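PDB 2I5G: amidohydrolase from Pseudomonas aeruginosa, which probably acts as a metal-dependent dipeptidase of the M19 (membrane dipeptidase) family, cleaving dipeptides. Local coordinates for residues F98-E106 against F140-V151. The protein carries 2 engineered substitutions. Sequence-based numbering, arbitrary orientation.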
loop_
_atom_site.group_PDB
_atom_site.type_symbol
_atom_site.label_atom_id
_atom_site.label_comp_id
_atom_site.label_asym_id
_atom_site.label_seq_id
_atom_site.Cartn_x
_atom_site.Cartn_y
_atom_site.Cartn_z
ATOM N N PHE A 98 6.701 -7.363 3.670
ATOM C CA PHE A 98 7.836 -6.940 2.850
ATOM C C PHE A 98 7.895 -5.417 2.812
ATOM O O PHE A 98 8.885 -4.838 2.355
ATOM C CB PHE A 98 7.696 -7.409 1.398
ATOM C CG PHE A 98 7.619 -8.893 1.226
ATOM C CD1 PHE A 98 8.474 -9.740 1.922
ATOM C CD2 PHE A 98 6.724 -9.442 0.307
ATOM C CE1 PHE A 98 8.443 -11.112 1.700
ATOM C CE2 PHE A 98 6.682 -10.811 0.075
ATOM C CZ PHE A 98 7.541 -11.648 0.770
ATOM N N GLU A 99 6.830 -4.769 3.275
ATOM C CA GLU A 99 6.756 -3.314 3.246
ATOM C C GLU A 99 7.071 -2.818 1.824
ATOM O O GLU A 99 6.419 -3.248 0.865
ATOM C CB GLU A 99 7.705 -2.713 4.291
ATOM C CG GLU A 99 7.209 -2.951 5.724
ATOM C CD GLU A 99 8.060 -2.284 6.808
ATOM O OE1 GLU A 99 7.680 -2.396 7.997
ATOM O OE2 GLU A 99 9.096 -1.658 6.481
ATOM N N ASP A 100 8.051 -1.933 1.663
ATOM C CA ASP A 100 8.379 -1.436 0.327
ATOM C C ASP A 100 9.756 -1.892 -0.127
ATOM O O ASP A 100 10.338 -1.336 -1.055
ATOM C CB ASP A 100 8.317 0.085 0.288
ATOM C CG ASP A 100 9.313 0.728 1.220
ATOM O OD1 ASP A 100 9.542 1.949 1.093
ATOM O OD2 ASP A 100 9.860 0.010 2.085
ATOM N N GLN A 101 10.273 -2.920 0.524
ATOM C CA GLN A 101 11.582 -3.434 0.181
ATOM C C GLN A 101 11.472 -4.768 -0.530
ATOM O O GLN A 101 10.844 -5.690 -0.019
ATOM C CB GLN A 101 12.410 -3.590 1.452
ATOM C CG GLN A 101 12.462 -2.325 2.272
ATOM C CD GLN A 101 13.006 -1.166 1.476
ATOM O OE1 GLN A 101 14.132 -1.213 0.978
ATOM N NE2 GLN A 101 12.210 -0.117 1.342
ATOM N N ILE A 102 12.082 -4.864 -1.706
ATOM C CA ILE A 102 12.071 -6.099 -2.483
ATOM C C ILE A 102 13.158 -6.992 -1.897
ATOM O O ILE A 102 13.218 -8.196 -2.168
ATOM C CB ILE A 102 12.374 -5.829 -3.983
ATOM C CG1 ILE A 102 11.333 -4.863 -4.562
ATOM C CG2 ILE A 102 12.347 -7.137 -4.775
ATOM C CD1 ILE A 102 11.593 -4.473 -6.014
ATOM N N GLY A 103 14.009 -6.383 -1.075
ATOM C CA GLY A 103 15.095 -7.108 -0.444
ATOM C C GLY A 103 14.625 -7.988 0.697
ATOM O O GLY A 103 15.331 -8.918 1.091
ATOM N N TYR A 104 13.435 -7.712 1.225
ATOM C CA TYR A 104 12.909 -8.502 2.331
ATOM C C TYR A 104 12.405 -9.859 1.878
ATOM O O TYR A 104 12.235 -10.763 2.698
ATOM C CB TYR A 104 11.775 -7.764 3.053
ATOM C CG TYR A 104 12.209 -6.537 3.827
ATOM C CD1 TYR A 104 11.270 -5.707 4.435
ATOM C CD2 TYR A 104 13.555 -6.192 3.933
ATOM C CE1 TYR A 104 11.659 -4.562 5.123
ATOM C CE2 TYR A 104 13.953 -5.049 4.620
ATOM C CZ TYR A 104 13.000 -4.241 5.209
ATOM O OH TYR A 104 13.395 -3.103 5.874
ATOM N N VAL A 105 12.148 -10.013 0.583
ATOM C CA VAL A 105 11.678 -11.304 0.104
ATOM C C VAL A 105 12.764 -12.339 0.389
ATOM O O VAL A 105 12.482 -13.427 0.876
ATOM C CB VAL A 105 11.366 -11.288 -1.411
ATOM C CG1 VAL A 105 11.029 -12.701 -1.879
ATOM C CG2 VAL A 105 10.199 -10.343 -1.695
ATOM N N GLU A 106 14.010 -11.994 0.105
ATOM C CA GLU A 106 15.114 -12.911 0.352
ATOM C C GLU A 106 15.411 -13.061 1.850
ATOM O O GLU A 106 15.841 -14.123 2.300
ATOM C CB GLU A 106 16.359 -12.421 -0.382
ATOM C CG GLU A 106 17.617 -13.221 -0.115
ATOM C CD GLU A 106 18.760 -12.791 -1.011
ATOM O OE1 GLU A 106 19.060 -11.576 -1.055
ATOM O OE2 GLU A 106 19.355 -13.667 -1.674
ATOM N N PHE A 140 4.850 -2.365 -8.513
ATOM C CA PHE A 140 5.688 -2.880 -7.436
ATOM C C PHE A 140 5.386 -4.362 -7.209
ATOM O O PHE A 140 6.283 -5.158 -6.913
ATOM C CB PHE A 140 5.429 -2.091 -6.157
ATOM C CG PHE A 140 6.352 -2.442 -5.029
ATOM C CD1 PHE A 140 7.714 -2.174 -5.115
ATOM C CD2 PHE A 140 5.859 -3.030 -3.868
ATOM C CE1 PHE A 140 8.575 -2.486 -4.056
ATOM C CE2 PHE A 140 6.715 -3.345 -2.801
ATOM C CZ PHE A 140 8.072 -3.071 -2.900
ATOM N N GLY A 141 4.115 -4.730 -7.356
ATOM C CA GLY A 141 3.721 -6.116 -7.179
ATOM C C GLY A 141 4.375 -7.066 -8.172
ATOM O O GLY A 141 4.672 -8.209 -7.838
ATOM N N ARG A 142 4.601 -6.606 -9.397
ATOM C CA ARG A 142 5.223 -7.457 -10.403
ATOM C C ARG A 142 6.687 -7.688 -10.055
ATOM O O ARG A 142 7.271 -8.707 -10.428
ATOM C CB ARG A 142 5.123 -6.818 -11.788
ATOM C CG ARG A 142 3.715 -6.464 -12.211
ATOM C CD ARG A 142 3.712 -5.913 -13.623
ATOM N NE ARG A 142 3.915 -6.968 -14.612
ATOM C CZ ARG A 142 2.955 -7.784 -15.039
ATOM N NH1 ARG A 142 1.718 -7.670 -14.569
ATOM N NH2 ARG A 142 3.230 -8.719 -15.941
ATOM N N GLU A 143 7.287 -6.734 -9.348
ATOM C CA GLU A 143 8.678 -6.879 -8.953
ATOM C C GLU A 143 8.731 -7.855 -7.790
ATOM O O GLU A 143 9.669 -8.645 -7.670
ATOM C CB GLU A 143 9.276 -5.533 -8.540
ATOM C CG GLU A 143 9.267 -4.488 -9.645
ATOM C CD GLU A 143 10.191 -3.312 -9.359
ATOM O OE1 GLU A 143 11.426 -3.501 -9.400
ATOM O OE2 GLU A 143 9.676 -2.200 -9.096
ATOM N N ILE A 144 7.716 -7.806 -6.933
ATOM C CA ILE A 144 7.673 -8.716 -5.802
ATOM C C ILE A 144 7.458 -10.147 -6.280
ATOM O O ILE A 144 8.086 -11.067 -5.775
ATOM C CB ILE A 144 6.565 -8.331 -4.795
ATOM C CG1 ILE A 144 6.938 -7.032 -4.084
ATOM C CG2 ILE A 144 6.409 -9.423 -3.747
ATOM C CD1 ILE A 144 8.182 -7.145 -3.200
ATOM N N VAL A 145 6.583 -10.340 -7.258
ATOM C CA VAL A 145 6.337 -11.685 -7.770
ATOM C C VAL A 145 7.633 -12.244 -8.328
ATOM O O VAL A 145 8.022 -13.369 -8.014
ATOM C CB VAL A 145 5.284 -11.694 -8.893
ATOM C CG1 VAL A 145 5.178 -13.096 -9.495
ATOM C CG2 VAL A 145 3.933 -11.262 -8.342
ATOM N N ALA A 146 8.295 -11.442 -9.157
ATOM C CA ALA A 146 9.561 -11.825 -9.768
ATOM C C ALA A 146 10.584 -12.298 -8.733
ATOM O O ALA A 146 11.094 -13.413 -8.838
ATOM C CB ALA A 146 10.125 -10.655 -10.562
ATOM N N GLU A 147 10.888 -11.460 -7.739
ATOM C CA GLU A 147 11.854 -11.838 -6.708
ATOM C C GLU A 147 11.428 -13.108 -5.972
ATOM O O GLU A 147 12.267 -13.945 -5.643
ATOM C CB GLU A 147 12.060 -10.710 -5.691
ATOM C CG GLU A 147 13.082 -11.056 -4.597
ATOM C CD GLU A 147 14.521 -11.126 -5.115
ATOM O OE1 GLU A 147 14.724 -11.510 -6.287
ATOM O OE2 GLU A 147 15.456 -10.813 -4.347
HETATM N N MSE A 148 10.132 -13.252 -5.711
HETATM C CA MSE A 148 9.625 -14.445 -5.035
HETATM C C MSE A 148 9.908 -15.697 -5.873
HETATM O O MSE A 148 10.186 -16.769 -5.325
HETATM C CB MSE A 148 8.120 -14.320 -4.770
HETATM C CG MSE A 148 7.772 -13.345 -3.657
HETATM SE SE MSE A 148 5.861 -13.114 -3.346
HETATM C CE MSE A 148 5.482 -14.870 -2.631
ATOM N N ASN A 149 9.841 -15.562 -7.196
ATOM C CA ASN A 149 10.109 -16.689 -8.083
ATOM C C ASN A 149 11.588 -17.033 -8.039
ATOM O O ASN A 149 11.969 -18.202 -8.085
ATOM C CB ASN A 149 9.734 -16.360 -9.532
ATOM C CG ASN A 149 8.243 -16.261 -9.744
ATOM O OD1 ASN A 149 7.463 -16.789 -8.958
ATOM N ND2 ASN A 149 7.837 -15.601 -10.822
ATOM N N ARG A 150 12.417 -15.999 -7.948
ATOM C CA ARG A 150 13.864 -16.166 -7.915
ATOM C C ARG A 150 14.356 -16.743 -6.589
ATOM O O ARG A 150 15.213 -17.628 -6.562
ATOM C CB ARG A 150 14.530 -14.816 -8.164
ATOM C CG ARG A 150 16.011 -14.882 -8.454
ATOM C CD ARG A 150 16.578 -13.474 -8.581
ATOM N NE ARG A 150 16.640 -12.816 -7.281
ATOM C CZ ARG A 150 17.503 -13.144 -6.323
ATOM N NH1 ARG A 150 18.382 -14.118 -6.526
ATOM N NH2 ARG A 150 17.481 -12.505 -5.158
ATOM N N VAL A 151 13.800 -16.239 -5.494
ATOM C CA VAL A 151 14.176 -16.668 -4.150
ATOM C C VAL A 151 13.565 -18.008 -3.736
ATOM O O VAL A 151 14.146 -18.744 -2.933
ATOM C CB VAL A 151 13.789 -15.572 -3.112
ATOM C CG1 VAL A 151 13.997 -16.075 -1.701
ATOM C CG2 VAL A 151 14.630 -14.323 -3.347
HETATM O O HOH W 1 15.025 -9.969 -1.742
#
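With chi1 of Val105 at 174°, CG1 lies trans to the backbone nitrogen and lodges against helix 139-151, 3.8 Å from Met148 CG, while CG2 turns back over the centre of the Phe98 ring within its own segment. Val105 is thereby a knob in a hole formed by Ile144, Glu147, Met148 and Val151. Phe140 carries its ring out along the trans direction as well (chi1 -174°), which brings the CZ end of the ring to the turn 98-101, met obliquely: CZ comes to 3.4 Å from Asp100 O, and CE1 to 3.7 Å from Ile102 CG1. The backbone there makes a type II' beta turn, closed by Gln101 N to Phe98 O. Ile102 applies both branches to the helix, with CG2 3.7 Å from Glu147 CB and CD1, at the end of the other, touching CB and OE1 of Glu143, whose OE2 makes a salt bridge with Arg270 NE of the second subunit. Helix 103-110, entered from the turn 98-101, and helix 139-151 belong to the helical layer outside the parallel strands of the TIM-barrel-like M19 fold. The two helices come before and after strand 113-117 in the chain, and the side chains of Phe98 and Met148 both rest on its Val116. Between these two, the selenium of Met148, a selenomethionine, makes an oblique Met-aromatic contact, 5.5 Å from the centroid of the Phe98 ring. No direct hydrogen bond joins the segments; one water does so, donating to Ile102 O and Glu147 OE2 and accepting from Glu106 N. The carboxylate of Glu147 is also gripped side-on by Arg150 through NE and NH2, a salt bridge that probably steadies it. At the dimer interface, Tyr268 of the second subunit hydrogen-bonds through its hydroxyl to Asp100 O and Ile102 N.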